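Local coordinates for protein putative polyphosphate kinase 2 (Pseudomonas aeruginosa PAO1, PDB 3CZP) that uses inorganic polyphosphate as phosphate donor to convert AMP to ADP and, less efficiently, GMP to GDP, with magnesium as cofactor, at residues Ile46-Ile51 and Phe152-Ser157; Asn109-Met114 and Asp133-Phe138; Ala285-Leu290 and Thr485-Ile490. All coordinates share one frame; numbering follows the deposited sequence.

Interaction 1. Residues Ile46-Ile51 and Phe152-Ser157; sequences ILINGI and FWFHLS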
loop_
_atom_site.group_PDB
_atom_site.type_symbol
_atom_site.label_atom_id
_atom_site.label_comp_id
_atom_site.label_asym_id
_atom_site.label_seq_id
_atom_site.Cartn_x
_atom_site.Cartn_y
_atom_site.Cartn_z
ATOM N N ILE A 46 17.264 9.358 -5.684
ATOM C CA ILE A 46 18.436 10.085 -5.226
ATOM C C ILE A 46 18.809 9.622 -3.817
ATOM O O ILE A 46 18.032 9.733 -2.919
ATOM C CB ILE A 46 18.189 11.637 -5.212
ATOM C CG1 ILE A 46 17.699 12.164 -6.596
ATOM C CG2 ILE A 46 19.399 12.364 -4.674
ATOM C CD1 ILE A 46 17.114 13.651 -6.548
ATOM N N LEU A 47 19.998 9.034 -3.689
ATOM C CA LEU A 47 20.575 8.643 -2.387
ATOM C C LEU A 47 21.508 9.717 -1.860
ATOM O O LEU A 47 22.302 10.300 -2.598
ATOM C CB LEU A 47 21.288 7.319 -2.484
ATOM C CG LEU A 47 20.605 6.134 -3.221
ATOM C CD1 LEU A 47 21.497 4.858 -3.107
ATOM C CD2 LEU A 47 19.156 5.931 -2.804
ATOM N N ILE A 48 21.389 9.955 -0.563
ATOM C CA ILE A 48 22.066 11.040 0.150
ATOM C C ILE A 48 22.830 10.387 1.268
ATOM O O ILE A 48 22.223 9.723 2.097
ATOM C CB ILE A 48 21.038 12.137 0.707
ATOM C CG1 ILE A 48 20.215 12.716 -0.452
ATOM C CG2 ILE A 48 21.743 13.188 1.541
ATOM C CD1 ILE A 48 21.019 13.508 -1.513
ATOM N N ASN A 49 24.151 10.539 1.233
ATOM C CA ASN A 49 25.081 9.893 2.114
ATOM C C ASN A 49 26.323 10.755 2.350
ATOM O O ASN A 49 26.477 11.785 1.697
ATOM C CB ASN A 49 25.527 8.594 1.452
ATOM C CG ASN A 49 24.410 7.501 1.417
ATOM O OD1 ASN A 49 23.816 7.259 0.359
ATOM N ND2 ASN A 49 24.157 6.841 2.565
ATOM N N GLY A 50 27.166 10.354 3.308
ATOM C CA GLY A 50 28.389 11.040 3.594
ATOM C C GLY A 50 28.639 11.467 5.026
ATOM O O GLY A 50 28.093 10.908 5.961
ATOM N N ILE A 51 29.487 12.466 5.164
ATOM C CA ILE A 51 29.999 12.867 6.481
ATOM C C ILE A 51 28.961 13.774 7.140
ATOM O O ILE A 51 28.322 14.589 6.464
ATOM C CB ILE A 51 31.388 13.579 6.372
ATOM C CG1 ILE A 51 32.372 12.678 5.640
ATOM C CG2 ILE A 51 31.941 13.954 7.746
ATOM C CD1 ILE A 51 32.557 11.285 6.314
ATOM N N PHE A 152 24.872 10.538 -4.021
ATOM C CA PHE A 152 25.706 11.638 -3.649
ATOM C C PHE A 152 26.310 11.354 -2.316
ATOM O O PHE A 152 25.606 11.040 -1.334
ATOM C CB PHE A 152 24.949 12.981 -3.629
ATOM C CG PHE A 152 24.462 13.428 -4.949
ATOM C CD1 PHE A 152 25.302 14.045 -5.864
ATOM C CD2 PHE A 152 23.120 13.274 -5.284
ATOM C CE1 PHE A 152 24.797 14.464 -7.093
ATOM C CE2 PHE A 152 22.613 13.735 -6.494
ATOM C CZ PHE A 152 23.432 14.293 -7.390
ATOM N N TRP A 153 27.623 11.483 -2.286
ATOM C CA TRP A 153 28.402 11.439 -1.076
ATOM C C TRP A 153 28.946 12.833 -0.759
ATOM O O TRP A 153 29.833 13.337 -1.430
ATOM C CB TRP A 153 29.563 10.437 -1.236
ATOM C CG TRP A 153 30.504 10.390 -0.030
ATOM C CD1 TRP A 153 31.428 11.304 0.309
ATOM C CD2 TRP A 153 30.576 9.368 0.952
ATOM N NE1 TRP A 153 32.056 10.948 1.477
ATOM C CE2 TRP A 153 31.553 9.745 1.880
ATOM C CE3 TRP A 153 29.894 8.168 1.151
ATOM C CZ2 TRP A 153 31.908 8.943 2.939
ATOM C CZ3 TRP A 153 30.242 7.384 2.239
ATOM C CH2 TRP A 153 31.222 7.767 3.099
ATOM N N PHE A 154 28.384 13.436 0.277
ATOM C CA PHE A 154 28.771 14.729 0.792
ATOM C C PHE A 154 29.987 14.570 1.695
ATOM O O PHE A 154 29.927 13.839 2.709
ATOM C CB PHE A 154 27.603 15.340 1.581
ATOM C CG PHE A 154 26.444 15.745 0.704
ATOM C CD1 PHE A 154 26.263 17.069 0.326
ATOM C CD2 PHE A 154 25.581 14.786 0.173
ATOM C CE1 PHE A 154 25.241 17.425 -0.538
ATOM C CE2 PHE A 154 24.515 15.162 -0.662
ATOM C CZ PHE A 154 24.356 16.457 -1.011
ATOM N N HIS A 155 31.090 15.215 1.322
ATOM C CA HIS A 155 32.356 14.972 1.973
ATOM C C HIS A 155 32.889 16.157 2.774
ATOM O O HIS A 155 32.768 17.295 2.353
ATOM C CB HIS A 155 33.423 14.642 0.937
ATOM C CG HIS A 155 34.637 14.042 1.543
ATOM N ND1 HIS A 155 34.592 12.900 2.313
ATOM C CD2 HIS A 155 35.928 14.448 1.542
ATOM C CE1 HIS A 155 35.810 12.608 2.727
ATOM N NE2 HIS A 155 36.635 13.539 2.280
ATOM N N LEU A 156 33.570 15.844 3.885
ATOM C CA LEU A 156 34.488 16.765 4.522
ATOM C C LEU A 156 35.714 15.973 4.858
ATOM O O LEU A 156 35.645 14.773 5.094
ATOM C CB LEU A 156 33.908 17.373 5.805
ATOM C CG LEU A 156 32.661 18.273 5.790
ATOM C CD1 LEU A 156 32.185 18.519 7.247
ATOM C CD2 LEU A 156 32.918 19.575 5.019
ATOM N N SER A 157 36.851 16.646 4.864
ATOM C CA SER A 157 38.069 16.051 5.377
ATOM C C SER A 157 38.034 16.090 6.886
ATOM O O SER A 157 37.231 16.773 7.514
ATOM C CB SER A 157 39.336 16.730 4.830
ATOM O OG SER A 157 39.445 18.035 5.330
#
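W153 lays one face of its indole over G50, where strand 148-155 runs parallel to strand 44-50 in the five-stranded sheet of the first PPK2 domain. The fold is that of the P-loop NTPases: strand 44-50 feeds into the turn ahead of helix 56-66, and K56 NZ of that helix reaches back to hydrogen-bond G50 O, consistent with the place of a P-loop lysine. The indole lies back over the neighbouring strand because W153 CG stands anti to its backbone N (chi1 176°), and G50 CA sits 3.9 Å from the centroid of the W153 six-membered ring, 14° off its normal, a CH-pi contact. F4 stacks on W153, and helix 186-203 packs on the same side of the sheet through L200.

F152 and F154 turn their rings to the other face, beside I46 and I48, where helix 56-66 packs against I48 and F154. They meet the isoleucines with their rims: I46 CG2 lies in the plane of the F152 ring, 3.9 Å from F152 CD2, while I48 CD1 meets the edge of F154 at CE2, 4.0 Å away. Backbone bonds alternate along the parallel strands: F152 N to L47 O, N49 N to F152 O, F154 N to N49 O. N49 turns its amide to the indole side, where OD1 is hydrogen-bonded by N109 ND2. Beyond G50 the pairing persists for one more bond, with I51 N donating to F154 O at 2.8 Å, and I51 CG1 then packs 3.8 Å from L156 N.

Interaction 2. Residues Asn109-Met114 and Asp133-Phe138; sequences NWYSQM and DAAERF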
loop_
_atom_site.group_PDB
_atom_site.type_symbol
_atom_site.label_atom_id
_atom_site.label_comp_id
_atom_site.label_asym_id
_atom_site.label_seq_id
_atom_site.Cartn_x
_atom_site.Cartn_y
_atom_site.Cartn_z
ATOM N N ASN A 109 19.628 5.180 3.884
ATOM C CA ASN A 109 19.267 4.180 2.910
ATOM C C ASN A 109 20.112 2.901 3.223
ATOM O O ASN A 109 20.658 2.760 4.307
ATOM C CB ASN A 109 19.488 4.766 1.508
ATOM C CG ASN A 109 20.878 5.372 1.361
ATOM O OD1 ASN A 109 21.896 4.716 1.645
ATOM N ND2 ASN A 109 20.927 6.609 0.981
ATOM N N TRP A 110 20.238 2.003 2.279
ATOM C CA TRP A 110 20.995 0.771 2.507
ATOM C C TRP A 110 22.504 1.016 2.838
ATOM O O TRP A 110 23.068 0.339 3.664
ATOM C CB TRP A 110 20.766 -0.170 1.321
ATOM C CG TRP A 110 20.749 0.434 -0.035
ATOM C CD1 TRP A 110 21.793 0.540 -0.874
ATOM C CD2 TRP A 110 19.616 1.015 -0.718
ATOM N NE1 TRP A 110 21.398 1.108 -2.045
ATOM C CE2 TRP A 110 20.070 1.429 -1.979
ATOM C CE3 TRP A 110 18.265 1.223 -0.386
ATOM C CZ2 TRP A 110 19.217 2.000 -2.931
ATOM C CZ3 TRP A 110 17.429 1.829 -1.319
ATOM C CH2 TRP A 110 17.918 2.213 -2.568
ATOM N N TYR A 111 23.120 2.033 2.264
ATOM C CA TYR A 111 24.492 2.425 2.579
ATOM C C TYR A 111 24.714 2.909 3.990
ATOM O O TYR A 111 25.671 2.482 4.639
ATOM C CB TYR A 111 24.969 3.466 1.590
ATOM C CG TYR A 111 25.001 2.938 0.200
ATOM C CD1 TYR A 111 25.870 1.899 -0.140
ATOM C CD2 TYR A 111 24.170 3.420 -0.766
ATOM C CE1 TYR A 111 25.916 1.376 -1.402
ATOM C CE2 TYR A 111 24.196 2.897 -2.032
ATOM C CZ TYR A 111 25.119 1.886 -2.361
ATOM O OH TYR A 111 25.163 1.344 -3.656
ATOM N N SER A 112 23.838 3.768 4.489
ATOM C CA SER A 112 23.902 4.218 5.877
ATOM C C SER A 112 23.800 3.005 6.778
ATOM O O SER A 112 24.537 2.869 7.723
ATOM C CB SER A 112 22.783 5.203 6.232
ATOM O OG SER A 112 22.512 6.087 5.162
ATOM N N GLN A 113 22.859 2.119 6.488
ATOM C CA GLN A 113 22.707 0.914 7.278
ATOM C C GLN A 113 23.989 0.078 7.364
ATOM O O GLN A 113 24.468 -0.187 8.482
ATOM C CB GLN A 113 21.547 0.076 6.737
ATOM C CG GLN A 113 20.142 0.737 6.904
ATOM C CD GLN A 113 19.026 -0.227 6.575
ATOM O OE1 GLN A 113 19.190 -1.101 5.722
ATOM N NE2 GLN A 113 17.866 -0.050 7.222
HETATM N N MSE A 114 24.562 -0.312 6.215
HETATM C CA MSE A 114 25.803 -1.145 6.195
HETATM C C MSE A 114 27.082 -0.456 6.772
HETATM O O MSE A 114 27.855 -1.084 7.475
HETATM C CB MSE A 114 26.027 -1.717 4.783
HETATM C CG MSE A 114 26.672 -0.820 3.813
HETATM SE SE MSE A 114 26.843 -1.531 2.027
HETATM C CE MSE A 114 24.923 -1.657 1.439
ATOM N N ASP A 133 27.599 -6.253 -2.190
ATOM C CA ASP A 133 27.196 -6.938 -3.440
ATOM C C ASP A 133 25.672 -6.910 -3.649
ATOM O O ASP A 133 25.191 -6.730 -4.782
ATOM C CB ASP A 133 27.662 -8.393 -3.458
ATOM C CG ASP A 133 29.173 -8.553 -3.525
ATOM O OD1 ASP A 133 29.922 -7.595 -3.900
ATOM O OD2 ASP A 133 29.623 -9.670 -3.152
ATOM N N ALA A 134 24.910 -7.108 -2.587
ATOM C CA ALA A 134 23.413 -7.007 -2.650
ATOM C C ALA A 134 22.920 -5.628 -3.140
ATOM O O ALA A 134 21.929 -5.549 -3.852
ATOM C CB ALA A 134 22.739 -7.374 -1.244
ATOM N N ALA A 135 23.632 -4.575 -2.777
ATOM C CA ALA A 135 23.311 -3.244 -3.178
ATOM C C ALA A 135 23.598 -3.114 -4.672
ATOM O O ALA A 135 22.742 -2.618 -5.438
ATOM C CB ALA A 135 24.133 -2.215 -2.373
ATOM N N GLU A 136 24.771 -3.591 -5.089
ATOM C CA GLU A 136 25.140 -3.498 -6.483
ATOM C C GLU A 136 24.059 -4.199 -7.299
ATOM O O GLU A 136 23.561 -3.655 -8.261
ATOM C CB GLU A 136 26.561 -4.033 -6.717
ATOM C CG GLU A 136 27.199 -3.792 -8.062
ATOM C CD GLU A 136 26.680 -4.693 -9.180
ATOM O OE1 GLU A 136 26.140 -5.798 -8.954
ATOM O OE2 GLU A 136 26.813 -4.245 -10.330
ATOM N N ARG A 137 23.658 -5.402 -6.902
ATOM C CA ARG A 137 22.651 -6.170 -7.651
ATOM C C ARG A 137 21.237 -5.480 -7.644
ATOM O O ARG A 137 20.522 -5.538 -8.628
ATOM C CB ARG A 137 22.596 -7.628 -7.149
ATOM C CG ARG A 137 23.859 -8.449 -7.513
ATOM C CD ARG A 137 23.772 -9.940 -7.111
ATOM N NE ARG A 137 23.062 -10.178 -5.826
ATOM C CZ ARG A 137 23.610 -10.313 -4.606
ATOM N NH1 ARG A 137 24.901 -10.260 -4.413
ATOM N NH2 ARG A 137 22.825 -10.512 -3.561
ATOM N N PHE A 138 20.836 -4.960 -6.504
ATOM C CA PHE A 138 19.558 -4.261 -6.338
ATOM C C PHE A 138 19.569 -3.037 -7.272
ATOM O O PHE A 138 18.717 -2.915 -8.143
ATOM C CB PHE A 138 19.389 -3.910 -4.873
ATOM C CG PHE A 138 18.156 -3.128 -4.550
ATOM C CD1 PHE A 138 16.927 -3.614 -4.773
ATOM C CD2 PHE A 138 18.262 -1.853 -4.005
ATOM C CE1 PHE A 138 15.807 -2.867 -4.490
ATOM C CE2 PHE A 138 17.151 -1.142 -3.690
ATOM C CZ PHE A 138 15.917 -1.653 -3.934
#
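W110 carries CG between its backbone N and carbonyl carbon (chi1 41°), while F138 swings CG anti to its own N (chi1 177°); together these turns bring the two rings against each other. The result is a T-shaped pair in which F138 presents its edge to the face of the W110 six-membered ring, the planes at 88° and the centroids 5.1 Å apart. F138 CE2 does the touching, 3.6 Å from W110 CH2 and displaced toward the rim of the indole. N109 CB lies loosely over the rim of the opposite face.

Helices 110-119 and 125-144 run antiparallel as a helical hairpin in the first PPK2 domain, joined by a short connection and set 11.2 Å apart at the axes of these turns. Bulky side chains fill that wide spacing. A135 is the small residue they converge on: its CB lies 3.9 Å from W110 CD1, 3.9 Å from Y111 OH and 3.9 Å from CE of M114, a selenomethionine whose chain bends at its last torsion. The polar ends of both aromatics are fixed one turn further along helix 125-144, where E139 OE2 accepts from W110 NE1 and is also hydrogen-bonded to Y111 OH, which K151 NZ reaches as well. N109 and S112 form a capping box at the start of helix 110-119, although both of its bonds, Y111 N to N109 OD1 and N109 N to S112 OG, are weak. R137 leaves the hairpin on another side and makes a salt bridge to D394 in the second PPK2 domain.

Interaction 3. Residues Ala285-Leu290 and Thr485-Ile490; sequences ARLAGL and TINDAI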
loop_
_atom_site.group_PDB
_atom_site.type_symbol
_atom_site.label_atom_id
_atom_site.label_comp_id
_atom_site.label_asym_id
_atom_site.label_seq_id
_atom_site.Cartn_x
_atom_site.Cartn_y
_atom_site.Cartn_z
ATOM N N ALA A 285 -2.744 -33.032 8.889
ATOM C CA ALA A 285 -2.449 -32.989 10.347
ATOM C C ALA A 285 -1.004 -32.575 10.637
ATOM O O ALA A 285 -0.717 -31.834 11.613
ATOM C CB ALA A 285 -2.753 -34.369 10.992
ATOM N N ARG A 286 -0.086 -33.068 9.798
ATOM C CA ARG A 286 1.347 -32.805 9.967
ATOM C C ARG A 286 1.576 -31.326 9.705
ATOM O O ARG A 286 2.237 -30.661 10.489
ATOM C CB ARG A 286 2.162 -33.663 8.989
ATOM C CG ARG A 286 3.664 -33.620 9.186
ATOM C CD ARG A 286 4.317 -34.535 8.198
ATOM N NE ARG A 286 5.735 -34.251 7.993
ATOM C CZ ARG A 286 6.393 -34.542 6.874
ATOM N NH1 ARG A 286 5.766 -35.082 5.834
ATOM N NH2 ARG A 286 7.679 -34.262 6.767
ATOM N N LEU A 287 0.980 -30.803 8.634
ATOM C CA LEU A 287 1.088 -29.360 8.329
ATOM C C LEU A 287 0.490 -28.518 9.446
ATOM O O LEU A 287 1.122 -27.580 9.873
ATOM C CB LEU A 287 0.431 -28.971 6.997
ATOM C CG LEU A 287 0.453 -27.444 6.682
ATOM C CD1 LEU A 287 1.883 -26.955 6.552
ATOM C CD2 LEU A 287 -0.305 -27.121 5.445
ATOM N N ALA A 288 -0.703 -28.852 9.929
ATOM C CA ALA A 288 -1.318 -28.074 10.990
ATOM C C ALA A 288 -0.380 -28.029 12.212
ATOM O O ALA A 288 -0.230 -26.997 12.880
ATOM C CB ALA A 288 -2.641 -28.687 11.363
ATOM N N GLY A 289 0.266 -29.149 12.506
ATOM C CA GLY A 289 1.086 -29.218 13.712
ATOM C C GLY A 289 2.368 -28.443 13.549
ATOM O O GLY A 289 2.849 -27.818 14.487
ATOM N N LEU A 290 2.929 -28.460 12.339
ATOM C CA LEU A 290 4.197 -27.759 12.053
ATOM C C LEU A 290 4.039 -26.264 12.112
ATOM O O LEU A 290 4.971 -25.570 12.524
ATOM C CB LEU A 290 4.763 -28.170 10.697
ATOM C CG LEU A 290 5.378 -29.580 10.642
ATOM C CD1 LEU A 290 5.489 -30.042 9.206
ATOM C CD2 LEU A 290 6.733 -29.604 11.317
ATOM N N THR A 485 5.751 -32.099 0.553
ATOM C CA THR A 485 6.871 -31.219 0.283
ATOM C C THR A 485 6.907 -30.005 1.195
ATOM O O THR A 485 7.977 -29.629 1.733
ATOM C CB THR A 485 6.875 -30.714 -1.160
ATOM O OG1 THR A 485 6.878 -31.814 -2.078
ATOM C CG2 THR A 485 8.128 -29.826 -1.402
ATOM N N ILE A 486 5.778 -29.339 1.317
ATOM C CA ILE A 486 5.660 -28.249 2.261
ATOM C C ILE A 486 6.141 -28.697 3.639
ATOM O O ILE A 486 7.014 -28.077 4.207
ATOM C CB ILE A 486 4.231 -27.672 2.305
ATOM C CG1 ILE A 486 3.927 -26.953 0.973
ATOM C CG2 ILE A 486 4.042 -26.662 3.429
ATOM C CD1 ILE A 486 2.477 -26.607 0.857
ATOM N N ASN A 487 5.578 -29.791 4.140
ATOM C CA ASN A 487 5.915 -30.343 5.430
ATOM C C ASN A 487 7.386 -30.719 5.550
ATOM O O ASN A 487 8.005 -30.421 6.573
ATOM C CB ASN A 487 5.060 -31.608 5.711
ATOM C CG ASN A 487 3.547 -31.298 5.906
ATOM O OD1 ASN A 487 3.171 -30.175 6.226
ATOM N ND2 ASN A 487 2.692 -32.320 5.736
ATOM N N ASP A 488 7.936 -31.408 4.535
ATOM C CA ASP A 488 9.399 -31.726 4.538
ATOM C C ASP A 488 10.231 -30.417 4.648
ATOM O O ASP A 488 11.240 -30.372 5.352
ATOM C CB ASP A 488 9.850 -32.453 3.253
ATOM C CG ASP A 488 9.336 -33.860 3.144
ATOM O OD1 ASP A 488 8.822 -34.413 4.145
ATOM O OD2 ASP A 488 9.468 -34.424 2.021
ATOM N N ALA A 489 9.816 -29.371 3.924
ATOM C CA ALA A 489 10.545 -28.089 3.919
ATOM C C ALA A 489 10.528 -27.365 5.286
ATOM O O ALA A 489 11.541 -26.841 5.727
ATOM C CB ALA A 489 10.053 -27.157 2.781
ATOM N N ILE A 490 9.385 -27.341 5.955
ATOM C CA ILE A 490 9.283 -26.776 7.327
ATOM C C ILE A 490 10.111 -27.596 8.329
ATOM O O ILE A 490 10.886 -27.040 9.090
ATOM C CB ILE A 490 7.823 -26.705 7.828
ATOM C CG1 ILE A 490 6.951 -25.809 6.924
ATOM C CG2 ILE A 490 7.776 -26.182 9.254
ATOM C CD1 ILE A 490 5.409 -25.916 7.191
HETATM O O HOH W 1 8.116 -37.157 4.363
#
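L287 and N487, their CA atoms 5.7 Å apart, mark the close approach of two helices that run roughly the same way, axes 9.5 Å apart and crossing at 33°. N487 fills the gap. N487 OD1 presses 3.1 Å from L287 CB without making a hydrogen bond to L287 N, where the angle is poor, while N487 ND2 is hydrogen-bonded to E283 OE1. R286, its chain extended from CG to NE, reaches over this amide and lays one face of the guanidinium on N487 CB, 3.4 Å from R286 CZ. From there R286 NH2 points at D488 OD1 in a salt bridge of 2.9 Å, nearly in the guanidinium plane and straight at 162°. Helix 475-496 packs on the sheet of the second PPK2 domain, another P-loop NTPase fold, through I486 and I490 on L301 of its central strand; helix 273-292 lies beside it, with L287 on V320 of helix 313-321. On the sheet side L287 CD1 meets I486 CG2 and, at 3.7 Å, I490 CD1. L290 CB packs on I490 CG2. R286 NE pairs with E491 and R286 NH1 with the same E283 OE1, and a water donates to D488 OD1 while accepting weakly from R286 NH1.

After helix 15-39 the chain enters strand 44-50, and interaction 1 closes a loop of about a hundred residues when strand 148-155 pairs beside it. Interaction 2 falls wholly within that loop, joining helices 110-119 and 125-144, the latter leading directly into strand 148-155. The two touch: L47 CD1 lies 3.5 Å from Y111 CE2, so sheet and helical hairpin share one core. Interaction 3 follows in series in the second PPK2 domain, where it closes a longer loop by bringing helix 475-496 back to helix 273-292. Its centre lies about 49 Å from that of interaction 1 and about 35 Å from that of interaction 2.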